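Local coordinates for protein glutathione s-transferase III (Zea mays, PDB 1AW9) that probably conjugates reduced glutathione to hydrophobic electrophiles, certain herbicides among them, as a phi-class glutathione transferase, at residues A[144-149]-A[154-159]; A[93-98]-A[162-167]; A[192-197]-A[201-206]; A[170-175]-A[182-187]. All coordinates share one frame; numbering follows the deposited sequence.

Contact 1: A[144-149]-A[154-159]; sequences DVYEAH and KYLAGD. With CD (cadmium ion), chain B.
H149 and L156 make a buried contact, part polar and part apolar, in the all-helical C-terminal domain of the glutathione transferase fold: helix 129-152 meets the loop that leads to helix 163-166. That loop folds back as a type I beta turn from Y155 to G158, which leaves the carbonyl of L156 facing the helix end. With CG of H149 anti to its backbone N (chi1 175°), the imidazole extends toward the turn and crosses the leucine side chain at about a right angle. Beside the polar bond, CD2 of L156 lies 3.9 Å from CD2 of H149 and makes an apolar contact with CD2 of Y146 at 4.2 Å. The tyrosine's own polar end looks elsewhere, OH bonding to H168. Within the loop itself, a salt bridge from K154 NZ to D159 OD1, 2.9 Å, joins its two ends. The imidazole is gripped at both nitrogens, which should hold its rotation: ND1 binds a cadmium ion at 2.4 Å, while NE2 donates to L156 O over 2.6 Å (N-H...O 156°), the oxygen accepting on a lone pair in the carbonyl plane and lying almost exactly in the ring plane.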
loop_
_atom_site.group_PDB
_atom_site.type_symbol
_atom_site.label_atom_id
_atom_site.label_comp_id
_atom_site.label_asym_id
_atom_site.label_seq_id
_atom_site.Cartn_x
_atom_site.Cartn_y
_atom_site.Cartn_z
ATOM N N ASP A 144 -0.479 20.479 16.206
ATOM C CA ASP A 144 -1.338 20.847 17.328
ATOM C C ASP A 144 -0.492 20.790 18.582
ATOM O O ASP A 144 -0.751 21.495 19.539
ATOM C CB ASP A 144 -2.500 19.879 17.495
ATOM C CG ASP A 144 -3.608 20.131 16.513
ATOM O OD1 ASP A 144 -3.686 21.216 15.908
ATOM O OD2 ASP A 144 -4.409 19.216 16.308
ATOM N N VAL A 145 0.477 19.883 18.596
ATOM C CA VAL A 145 1.388 19.761 19.724
ATOM C C VAL A 145 2.417 20.901 19.696
ATOM O O VAL A 145 2.823 21.388 20.740
ATOM C CB VAL A 145 2.072 18.376 19.797
ATOM C CG1 VAL A 145 3.096 18.366 20.942
ATOM C CG2 VAL A 145 1.006 17.262 19.997
ATOM N N TYR A 146 2.841 21.321 18.508
ATOM C CA TYR A 146 3.770 22.430 18.366
ATOM C C TYR A 146 3.038 23.688 18.846
ATOM O O TYR A 146 3.606 24.541 19.505
ATOM C CB TYR A 146 4.161 22.638 16.887
ATOM C CG TYR A 146 5.317 21.806 16.379
ATOM C CD1 TYR A 146 5.275 20.411 16.419
ATOM C CD2 TYR A 146 6.443 22.411 15.814
ATOM C CE1 TYR A 146 6.326 19.635 15.905
ATOM C CE2 TYR A 146 7.499 21.645 15.311
ATOM C CZ TYR A 146 7.427 20.258 15.363
ATOM O OH TYR A 146 8.501 19.522 14.952
ATOM N N GLU A 147 1.780 23.816 18.472
ATOM C CA GLU A 147 0.982 24.972 18.831
ATOM C C GLU A 147 0.885 25.159 20.346
ATOM O O GLU A 147 1.092 26.254 20.862
ATOM C CB GLU A 147 -0.400 24.831 18.201
ATOM C CG GLU A 147 -1.399 25.804 18.705
ATOM C CD GLU A 147 -1.173 27.229 18.239
ATOM O OE1 GLU A 147 -0.285 27.514 17.416
ATOM O OE2 GLU A 147 -1.933 28.093 18.685
ATOM N N ALA A 148 0.559 24.094 21.061
ATOM C CA ALA A 148 0.458 24.175 22.501
ATOM C C ALA A 148 1.836 24.468 23.114
ATOM O O ALA A 148 1.960 25.241 24.062
ATOM C CB ALA A 148 -0.086 22.905 23.032
ATOM N N HIS A 149 2.881 23.884 22.545
ATOM C CA HIS A 149 4.227 24.112 23.049
ATOM C C HIS A 149 4.697 25.539 22.802
ATOM O O HIS A 149 5.360 26.141 23.639
ATOM C CB HIS A 149 5.193 23.150 22.366
ATOM C CG HIS A 149 6.637 23.364 22.719
ATOM N ND1 HIS A 149 7.179 22.987 23.931
ATOM C CD2 HIS A 149 7.662 23.876 21.995
ATOM C CE1 HIS A 149 8.475 23.253 23.936
ATOM N NE2 HIS A 149 8.788 23.792 22.773
ATOM N N LYS A 154 8.985 30.730 23.308
ATOM C CA LYS A 154 9.146 31.561 22.147
ATOM C C LYS A 154 9.595 30.713 20.965
ATOM O O LYS A 154 9.110 30.870 19.834
ATOM C CB LYS A 154 10.159 32.645 22.438
ATOM C CG LYS A 154 9.888 33.911 21.679
ATOM C CD LYS A 154 11.023 34.909 21.871
ATOM C CE LYS A 154 11.247 35.276 23.359
ATOM N NZ LYS A 154 11.851 34.176 24.197
ATOM N N TYR A 155 10.587 29.870 21.221
ATOM C CA TYR A 155 11.118 28.963 20.223
ATOM C C TYR A 155 11.023 27.594 20.824
ATOM O O TYR A 155 10.703 27.455 22.004
ATOM C CB TYR A 155 12.559 29.293 19.885
ATOM C CG TYR A 155 12.681 30.572 19.114
ATOM C CD1 TYR A 155 12.575 30.593 17.724
ATOM C CD2 TYR A 155 12.875 31.768 19.779
ATOM C CE1 TYR A 155 12.654 31.786 17.015
ATOM C CE2 TYR A 155 12.953 32.961 19.095
ATOM C CZ TYR A 155 12.844 32.973 17.722
ATOM O OH TYR A 155 12.915 34.193 17.086
ATOM N N LEU A 156 11.318 26.578 20.014
ATOM C CA LEU A 156 11.249 25.170 20.436
ATOM C C LEU A 156 11.955 24.868 21.752
ATOM O O LEU A 156 11.343 24.307 22.659
ATOM C CB LEU A 156 11.715 24.195 19.303
ATOM C CG LEU A 156 10.810 24.201 18.051
ATOM C CD1 LEU A 156 11.247 23.195 17.046
ATOM C CD2 LEU A 156 9.330 23.993 18.429
ATOM N N ALA A 157 13.221 25.261 21.868
ATOM C CA ALA A 157 13.999 24.987 23.073
ATOM C C ALA A 157 13.922 26.063 24.176
ATOM O O ALA A 157 14.560 25.922 25.227
ATOM C CB ALA A 157 15.445 24.722 22.682
ATOM N N GLY A 158 13.185 27.142 23.919
ATOM C CA GLY A 158 13.080 28.197 24.902
ATOM C C GLY A 158 13.004 29.592 24.321
ATOM O O GLY A 158 12.371 29.817 23.299
ATOM N N ASP A 159 13.670 30.527 24.981
ATOM C CA ASP A 159 13.673 31.921 24.591
ATOM C C ASP A 159 14.432 32.231 23.332
ATOM O O ASP A 159 14.163 33.229 22.661
ATOM C CB ASP A 159 14.283 32.770 25.709
ATOM C CG ASP A 159 13.450 32.772 26.978
ATOM O OD1 ASP A 159 12.283 33.209 26.915
ATOM O OD2 ASP A 159 13.965 32.355 28.044
HETATM CD CD CD B . 6.560 21.592 25.732
HETATM O O HOH W 1 4.767 21.691 26.011
#

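Contact 2: A[93-98]-A[162-167]; sequences AKLEVW and TLADAN
W98 touches the other segment with its CB, 4.2 Å from CB of A164; its indole turns away from helix 163-166. There the ring stacks with the imidazole of H149 and meets the ring of Y146 edge-to-face; K94 C of its own helix sits at the indole edge, in plane. A second flat group, the carboxylate of D165, works within the short helix. Its OD1 takes T162 N on the anti side at 3.0 Å, some 17° out of the carboxylate plane, with an almost straight N-H...O of 177°, while OD2 accepts from L156 N and W193 NE1. T162 stands at the N-cap of helix 163-166 and forms a capping box with D165, consistent with the N-capping box described for glutathione transferases. T162 OG1 also caps the helix, accepting a weak bond from A164 N at 3.5 Å.

Against this cap presses L95 of helix 92-122. CG anti to the backbone N (chi1 -177°) carries CD1 out to the start of the short helix, where it fits between two residues: 3.1 Å from T162 OG1, a tight approach, and 3.7 Å from A164 CB. No hydrogen bond crosses between the segments. L95 thus seals the cap by close van der Waals fit, over a buried helix start in which T162 N and both oxygens of D165 already have partners.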
loop_
_atom_site.group_PDB
_atom_site.type_symbol
_atom_site.label_atom_id
_atom_site.label_comp_id
_atom_site.label_asym_id
_atom_site.label_seq_id
_atom_site.Cartn_x
_atom_site.Cartn_y
_atom_site.Cartn_z
ATOM N N ALA A 93 17.236 19.713 27.753
ATOM C CA ALA A 93 16.212 18.687 27.674
ATOM C C ALA A 93 15.284 19.013 26.518
ATOM O O ALA A 93 14.939 18.125 25.752
ATOM C CB ALA A 93 15.430 18.616 28.971
ATOM N N LYS A 94 14.882 20.278 26.385
ATOM C CA LYS A 94 14.006 20.684 25.297
ATOM C C LYS A 94 14.723 20.664 23.958
ATOM O O LYS A 94 14.156 20.268 22.929
ATOM C CB LYS A 94 13.459 22.081 25.527
ATOM C CG LYS A 94 12.428 22.167 26.610
ATOM C CD LYS A 94 11.854 23.580 26.712
ATOM C CE LYS A 94 10.785 23.657 27.773
ATOM N NZ LYS A 94 10.431 25.086 27.975
ATOM N N LEU A 95 15.964 21.125 23.949
ATOM C CA LEU A 95 16.694 21.143 22.710
ATOM C C LEU A 95 16.838 19.737 22.082
ATOM O O LEU A 95 16.637 19.587 20.884
ATOM C CB LEU A 95 18.051 21.768 22.905
ATOM C CG LEU A 95 18.804 21.855 21.577
ATOM C CD1 LEU A 95 18.077 22.755 20.578
ATOM C CD2 LEU A 95 20.183 22.365 21.836
ATOM N N GLU A 96 17.181 18.723 22.881
ATOM C CA GLU A 96 17.356 17.359 22.378
ATOM C C GLU A 96 16.012 16.719 21.967
ATOM O O GLU A 96 15.932 16.015 20.952
ATOM C CB GLU A 96 18.071 16.480 23.406
ATOM C CG GLU A 96 19.435 16.984 23.846
ATOM C CD GLU A 96 20.495 16.967 22.761
ATOM O OE1 GLU A 96 20.257 16.470 21.635
ATOM O OE2 GLU A 96 21.588 17.474 23.057
ATOM N N VAL A 97 14.965 16.972 22.755
ATOM C CA VAL A 97 13.646 16.456 22.465
ATOM C C VAL A 97 13.105 17.015 21.150
ATOM O O VAL A 97 12.712 16.251 20.301
ATOM C CB VAL A 97 12.699 16.748 23.619
ATOM C CG1 VAL A 97 11.291 16.442 23.225
ATOM C CG2 VAL A 97 13.086 15.884 24.818
ATOM N N TRP A 98 13.180 18.325 20.929
ATOM C CA TRP A 98 12.659 18.907 19.701
ATOM C C TRP A 98 13.454 18.655 18.440
ATOM O O TRP A 98 12.933 18.896 17.334
ATOM C CB TRP A 98 12.332 20.401 19.858
ATOM C CG TRP A 98 11.168 20.538 20.738
ATOM C CD1 TRP A 98 11.194 20.583 22.101
ATOM C CD2 TRP A 98 9.801 20.380 20.370
ATOM N NE1 TRP A 98 9.939 20.409 22.604
ATOM C CE2 TRP A 98 9.054 20.294 21.562
ATOM C CE3 TRP A 98 9.132 20.279 19.148
ATOM C CZ2 TRP A 98 7.655 20.115 21.578
ATOM C CZ3 TRP A 98 7.738 20.096 19.160
ATOM C CH2 TRP A 98 7.021 20.018 20.370
ATOM N N THR A 162 17.410 28.145 18.222
ATOM C CA THR A 162 18.471 27.165 18.273
ATOM C C THR A 162 18.433 26.302 17.023
ATOM O O THR A 162 17.681 26.579 16.079
ATOM C CB THR A 162 18.369 26.249 19.539
ATOM O OG1 THR A 162 17.145 25.506 19.503
ATOM C CG2 THR A 162 18.421 27.076 20.827
ATOM N N LEU A 163 19.286 25.274 17.016
ATOM C CA LEU A 163 19.392 24.321 15.925
ATOM C C LEU A 163 18.019 23.662 15.700
ATOM O O LEU A 163 17.603 23.440 14.557
ATOM C CB LEU A 163 20.441 23.274 16.284
ATOM C CG LEU A 163 20.812 22.229 15.221
ATOM C CD1 LEU A 163 21.430 22.910 13.989
ATOM C CD2 LEU A 163 21.764 21.211 15.830
ATOM N N ALA A 164 17.318 23.372 16.789
ATOM C CA ALA A 164 15.998 22.757 16.709
ATOM C C ALA A 164 15.076 23.517 15.754
ATOM O O ALA A 164 14.421 22.889 14.916
ATOM C CB ALA A 164 15.363 22.640 18.101
ATOM N N ASP A 165 15.078 24.854 15.804
ATOM C CA ASP A 165 14.196 25.642 14.917
ATOM C C ASP A 165 14.704 25.698 13.486
ATOM O O ASP A 165 13.917 25.600 12.542
ATOM C CB ASP A 165 13.993 27.086 15.428
ATOM C CG ASP A 165 13.703 27.145 16.917
ATOM O OD1 ASP A 165 14.668 27.175 17.676
ATOM O OD2 ASP A 165 12.541 27.113 17.364
ATOM N N ALA A 166 16.021 25.839 13.339
ATOM C CA ALA A 166 16.647 25.981 12.042
ATOM C C ALA A 166 16.439 24.750 11.148
ATOM O O ALA A 166 16.289 24.881 9.922
ATOM C CB ALA A 166 18.160 26.294 12.228
ATOM N N ASN A 167 16.412 23.569 11.777
ATOM C CA ASN A 167 16.226 22.303 11.064
ATOM C C ASN A 167 14.846 22.198 10.418
ATOM O O ASN A 167 14.644 21.414 9.490
ATOM C CB ASN A 167 16.492 21.113 11.997
ATOM C CG ASN A 167 17.977 20.726 12.049
ATOM O OD1 ASN A 167 18.796 21.241 11.281
ATOM N ND2 ASN A 167 18.312 19.783 12.898
#

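Contact 3: A[192-197]-A[201-206]; sequences AWWEAI and PAFQKT
F203 carries this contact, and its side chain can be traced outward from helix 201-209 toward helix 188-199. CB comes first, 3.5 Å from the carbonyl oxygen I197 O near the end of the preceding helix. CG follows at 3.8 Å from I197 O, and CD2 stays at 3.8 Å from it, so the oxygen rides beside the root and one flank of the ring. Further out, CE2 reaches CH2 of W194 at 3.9 Å. With CG anti to the backbone N in both residues (chi1 -161° for F203, 163° for W194), the phenyl and the indole extend toward each other and their side chains cross at about a right angle. The contact is thus one of carbon against carbon and carbon against a carbonyl, with no hydrogen bond between the segments. The side chain of I197 leads away from F203; its CD1 lies 3.8 Å above one face of W193, offset toward the rim.

The two helices follow each other almost without a break, and the inward side of their corner rests on A169 of helix 169-176, touched by both I197 and F203. Helix 201-209 also reaches the thioredoxin-like N-terminal domain: T206 OG1 bonds to N22, and A202, K205 and T206 pack on helix 12-23.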
loop_
_atom_site.group_PDB
_atom_site.type_symbol
_atom_site.label_atom_id
_atom_site.label_comp_id
_atom_site.label_asym_id
_atom_site.label_seq_id
_atom_site.Cartn_x
_atom_site.Cartn_y
_atom_site.Cartn_z
ATOM N N ALA A 192 3.223 32.494 13.919
ATOM C CA ALA A 192 4.106 33.545 14.435
ATOM C C ALA A 192 5.556 33.029 14.438
ATOM O O ALA A 192 6.470 33.673 13.918
ATOM C CB ALA A 192 3.687 33.893 15.835
ATOM N N TRP A 193 5.744 31.842 15.008
ATOM C CA TRP A 193 7.050 31.197 15.092
ATOM C C TRP A 193 7.697 31.085 13.726
ATOM O O TRP A 193 8.875 31.375 13.569
ATOM C CB TRP A 193 6.890 29.825 15.728
ATOM C CG TRP A 193 8.078 28.918 15.624
ATOM C CD1 TRP A 193 9.264 29.042 16.284
ATOM C CD2 TRP A 193 8.140 27.665 14.920
ATOM N NE1 TRP A 193 10.055 27.937 16.057
ATOM C CE2 TRP A 193 9.385 27.071 15.227
ATOM C CE3 TRP A 193 7.254 26.976 14.072
ATOM C CZ2 TRP A 193 9.768 25.811 14.718
ATOM C CZ3 TRP A 193 7.640 25.715 13.562
ATOM C CH2 TRP A 193 8.886 25.156 13.890
ATOM N N TRP A 194 6.923 30.680 12.729
ATOM C CA TRP A 194 7.403 30.543 11.345
ATOM C C TRP A 194 7.728 31.908 10.764
ATOM O O TRP A 194 8.719 32.074 10.071
ATOM C CB TRP A 194 6.323 29.871 10.476
ATOM C CG TRP A 194 6.516 30.024 9.013
ATOM C CD1 TRP A 194 5.594 30.462 8.112
ATOM C CD2 TRP A 194 7.716 29.745 8.263
ATOM N NE1 TRP A 194 6.140 30.481 6.841
ATOM C CE2 TRP A 194 7.435 30.044 6.905
ATOM C CE3 TRP A 194 8.998 29.282 8.609
ATOM C CZ2 TRP A 194 8.399 29.897 5.883
ATOM C CZ3 TRP A 194 9.967 29.140 7.583
ATOM C CH2 TRP A 194 9.651 29.448 6.239
ATOM N N GLU A 195 6.879 32.890 11.017
ATOM C CA GLU A 195 7.144 34.200 10.490
ATOM C C GLU A 195 8.367 34.802 11.106
ATOM O O GLU A 195 9.098 35.537 10.437
ATOM C CB GLU A 195 5.940 35.066 10.642
ATOM C CG GLU A 195 4.987 34.677 9.580
ATOM C CD GLU A 195 3.660 35.338 9.719
ATOM O OE1 GLU A 195 3.307 35.767 10.847
ATOM O OE2 GLU A 195 2.954 35.404 8.686
ATOM N N ALA A 196 8.633 34.452 12.358
ATOM C CA ALA A 196 9.844 34.933 12.996
ATOM C C ALA A 196 11.062 34.322 12.290
ATOM O O ALA A 196 12.064 35.008 12.072
ATOM C CB ALA A 196 9.859 34.560 14.447
ATOM N N ILE A 197 10.994 33.039 11.917
ATOM C CA ILE A 197 12.136 32.360 11.254
ATOM C C ILE A 197 12.460 32.960 9.880
ATOM O O ILE A 197 13.618 33.063 9.499
ATOM C CB ILE A 197 11.911 30.805 11.086
ATOM C CG1 ILE A 197 11.736 30.132 12.450
ATOM C CG2 ILE A 197 13.082 30.167 10.328
ATOM C CD1 ILE A 197 11.422 28.643 12.372
ATOM N N PRO A 201 17.834 37.268 8.991
ATOM C CA PRO A 201 18.728 37.694 7.907
ATOM C C PRO A 201 19.371 36.494 7.211
ATOM O O PRO A 201 19.405 36.436 5.983
ATOM C CB PRO A 201 19.797 38.498 8.651
ATOM C CG PRO A 201 19.073 39.028 9.829
ATOM C CD PRO A 201 18.279 37.834 10.273
ATOM N N ALA A 202 19.893 35.554 8.007
ATOM C CA ALA A 202 20.536 34.348 7.476
ATOM C C ALA A 202 19.551 33.593 6.592
ATOM O O ALA A 202 19.882 33.187 5.454
ATOM C CB ALA A 202 21.005 33.456 8.600
ATOM N N PHE A 203 18.324 33.449 7.094
ATOM C CA PHE A 203 17.335 32.746 6.323
ATOM C C PHE A 203 17.023 33.445 5.040
ATOM O O PHE A 203 16.822 32.795 4.024
ATOM C CB PHE A 203 16.060 32.470 7.098
ATOM C CG PHE A 203 15.254 31.374 6.477
ATOM C CD1 PHE A 203 15.828 30.116 6.258
ATOM C CD2 PHE A 203 13.985 31.611 6.005
ATOM C CE1 PHE A 203 15.146 29.126 5.570
ATOM C CE2 PHE A 203 13.287 30.624 5.311
ATOM C CZ PHE A 203 13.868 29.381 5.091
ATOM N N GLN A 204 17.024 34.774 5.071
ATOM C CA GLN A 204 16.749 35.602 3.895
ATOM C C GLN A 204 17.735 35.312 2.801
ATOM O O GLN A 204 17.376 35.275 1.617
ATOM C CB GLN A 204 16.835 37.078 4.262
ATOM C CG GLN A 204 15.598 37.566 4.960
ATOM C CD GLN A 204 14.382 37.189 4.154
ATOM O OE1 GLN A 204 14.097 37.813 3.129
ATOM N NE2 GLN A 204 13.712 36.106 4.544
ATOM N N LYS A 205 18.980 35.101 3.224
ATOM C CA LYS A 205 20.101 34.797 2.333
ATOM C C LYS A 205 19.851 33.436 1.694
ATOM O O LYS A 205 19.861 33.287 0.459
ATOM C CB LYS A 205 21.412 34.761 3.144
ATOM C CG LYS A 205 22.734 34.982 2.361
ATOM C CD LYS A 205 23.991 34.812 3.267
ATOM C CE LYS A 205 23.868 35.605 4.596
ATOM N NZ LYS A 205 24.837 35.161 5.672
ATOM N N THR A 206 19.585 32.455 2.550
ATOM C CA THR A 206 19.306 31.094 2.110
ATOM C C THR A 206 18.212 31.070 1.039
ATOM O O THR A 206 18.414 30.542 -0.039
ATOM C CB THR A 206 18.861 30.229 3.297
ATOM O OG1 THR A 206 19.832 30.332 4.348
ATOM C CG2 THR A 206 18.715 28.764 2.859
#

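Contact 4: A[170-175]-A[182-187]; sequences SYLLYL and GLVAAR
Apolar contact between L172, L175 and V184 is what joins these segments directly. One methyl does the work on the second segment: V184 CG2 lies 3.8 Å from L172 CD2 and 4.1 Å from L175 CD1. The two leucines stand about one helical turn apart on helix 169-176 and receive that methyl at their ends. L172 crosses the valine side chain at about a right angle, whereas L175 meets it at a slant. With CG1 anti to the backbone N (chi1 166°), V184 offers CG2 to the leucines and turns CG1 to W194 of helix 188-199, against which L172 also packs.

Both segments belong to the helical C-terminal domain of the glutathione transferase fold, where helix 169-176 runs through the interior and the single turn 182-185 lies over its side before the chain enters helix 188-199. On its other flank helix 169-176 faces the N-terminal domain, S170 OG bonding to P12 O, at a residue that probably binds glutathione.

No hydrogen bond crosses between the segments; the polar bonds lie within the second one and beyond it. R187, at the N-cap of helix 188-199, folds its guanidinium back onto the turn, and NH1 donates to L183 O at 2.9 Å (N-H...O 146°). The carbonyl accepts in its own plane on a lone pair, but lies 17° out of the guanidinium plane. R187 NE pairs with D144 OD1 of helix 129-152 in a salt bridge.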
loop_
_atom_site.group_PDB
_atom_site.type_symbol
_atom_site.label_atom_id
_atom_site.label_comp_id
_atom_site.label_asym_id
_atom_site.label_seq_id
_atom_site.Cartn_x
_atom_site.Cartn_y
_atom_site.Cartn_z
ATOM N N SER A 170 13.623 24.856 6.035
ATOM C CA SER A 170 13.467 24.545 4.616
ATOM C C SER A 170 12.151 23.880 4.325
ATOM O O SER A 170 11.501 24.224 3.348
ATOM C CB SER A 170 14.625 23.735 4.053
ATOM O OG SER A 170 14.705 22.464 4.616
ATOM N N TYR A 171 11.727 22.957 5.181
ATOM C CA TYR A 171 10.459 22.305 4.960
ATOM C C TYR A 171 9.256 23.188 5.248
ATOM O O TYR A 171 8.245 23.061 4.559
ATOM C CB TYR A 171 10.401 20.944 5.624
ATOM C CG TYR A 171 10.917 19.861 4.682
ATOM C CD1 TYR A 171 10.071 19.270 3.740
ATOM C CD2 TYR A 171 12.254 19.439 4.716
ATOM C CE1 TYR A 171 10.535 18.297 2.866
ATOM C CE2 TYR A 171 12.729 18.452 3.832
ATOM C CZ TYR A 171 11.855 17.893 2.919
ATOM O OH TYR A 171 12.292 16.901 2.062
ATOM N N LEU A 172 9.366 24.136 6.185
ATOM C CA LEU A 172 8.263 25.058 6.446
ATOM C C LEU A 172 8.118 25.944 5.198
ATOM O O LEU A 172 7.008 26.245 4.738
ATOM C CB LEU A 172 8.546 25.920 7.679
ATOM C CG LEU A 172 8.259 25.321 9.056
ATOM C CD1 LEU A 172 8.677 26.337 10.067
ATOM C CD2 LEU A 172 6.786 24.962 9.252
ATOM N N LEU A 173 9.263 26.335 4.645
ATOM C CA LEU A 173 9.330 27.155 3.438
ATOM C C LEU A 173 8.605 26.459 2.289
ATOM O O LEU A 173 7.699 27.019 1.685
ATOM C CB LEU A 173 10.803 27.426 3.077
ATOM C CG LEU A 173 11.138 28.417 1.968
ATOM C CD1 LEU A 173 11.021 27.775 0.601
ATOM C CD2 LEU A 173 10.237 29.646 2.063
ATOM N N TYR A 174 8.979 25.225 1.992
ATOM C CA TYR A 174 8.328 24.496 0.902
ATOM C C TYR A 174 6.850 24.227 1.165
ATOM O O TYR A 174 6.041 24.354 0.255
ATOM C CB TYR A 174 9.090 23.210 0.584
ATOM C CG TYR A 174 10.341 23.474 -0.217
ATOM C CD1 TYR A 174 11.417 24.151 0.344
ATOM C CD2 TYR A 174 10.439 23.076 -1.551
ATOM C CE1 TYR A 174 12.571 24.429 -0.402
ATOM C CE2 TYR A 174 11.585 23.345 -2.303
ATOM C CZ TYR A 174 12.651 24.018 -1.723
ATOM O OH TYR A 174 13.811 24.235 -2.434
ATOM N N LEU A 175 6.502 23.871 2.403
ATOM C CA LEU A 175 5.111 23.632 2.781
ATOM C C LEU A 175 4.275 24.875 2.458
ATOM O O LEU A 175 3.132 24.748 2.009
ATOM C CB LEU A 175 5.002 23.401 4.277
ATOM C CG LEU A 175 4.533 22.076 4.868
ATOM C CD1 LEU A 175 3.933 22.404 6.230
ATOM C CD2 LEU A 175 3.462 21.429 4.009
ATOM N N GLY A 182 -1.957 26.053 4.744
ATOM C CA GLY A 182 -2.871 26.325 5.835
ATOM C C GLY A 182 -2.621 25.601 7.154
ATOM O O GLY A 182 -3.029 26.079 8.207
ATOM N N LEU A 183 -1.950 24.455 7.125
ATOM C CA LEU A 183 -1.676 23.704 8.346
ATOM C C LEU A 183 -0.880 24.580 9.306
ATOM O O LEU A 183 -1.055 24.524 10.523
ATOM C CB LEU A 183 -0.914 22.408 8.010
ATOM C CG LEU A 183 -1.725 21.377 7.203
ATOM C CD1 LEU A 183 -0.819 20.324 6.612
ATOM C CD2 LEU A 183 -2.802 20.752 8.069
ATOM N N VAL A 184 -0.028 25.419 8.734
ATOM C CA VAL A 184 0.790 26.322 9.521
ATOM C C VAL A 184 0.029 27.594 9.832
ATOM O O VAL A 184 -0.066 28.013 10.987
ATOM C CB VAL A 184 2.107 26.696 8.780
ATOM C CG1 VAL A 184 2.793 27.914 9.440
ATOM C CG2 VAL A 184 3.045 25.500 8.768
ATOM N N ALA A 185 -0.550 28.184 8.801
ATOM C CA ALA A 185 -1.268 29.427 8.974
ATOM C C ALA A 185 -2.396 29.377 10.002
ATOM O O ALA A 185 -2.574 30.293 10.792
ATOM C CB ALA A 185 -1.790 29.914 7.627
ATOM N N ALA A 186 -3.102 28.269 10.044
ATOM C CA ALA A 186 -4.227 28.135 10.925
ATOM C C ALA A 186 -3.865 27.964 12.371
ATOM O O ALA A 186 -4.739 27.860 13.226
ATOM C CB ALA A 186 -5.060 26.969 10.472
ATOM N N ARG A 187 -2.589 27.857 12.667
ATOM C CA ARG A 187 -2.198 27.679 14.052
ATOM C C ARG A 187 -1.415 28.924 14.397
ATOM O O ARG A 187 -0.299 29.117 13.950
ATOM C CB ARG A 187 -1.385 26.390 14.205
ATOM C CG ARG A 187 -2.254 25.149 14.204
ATOM C CD ARG A 187 -1.524 23.892 13.767
ATOM N NE ARG A 187 -2.440 22.748 13.806
ATOM C CZ ARG A 187 -3.252 22.386 12.808
ATOM N NH1 ARG A 187 -3.266 23.043 11.645
ATOM N NH2 ARG A 187 -4.177 21.465 13.034
#

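How the contacts relate
All four contacts are buried, but contact 1 lies farthest out, about 18 Å from the chain centre to its own centre, against 12 to 13 Å for the others. It alone has a hydrogen bond between its segments and a bound metal ion; contacts 2, 3 and 4 join theirs by van der Waals packing without hydrogen bonds. Contact 1 is nested in the loop closed by contact 2. Contacts 3 and 4 meet where W194 packs on L172: helix 169-176 supplies one side of contact 4 and packs against contact 3. A salt bridge, D144 to R187, links contacts 1 and 4, whereas D165 of contact 2 bridges contacts 1 and 3.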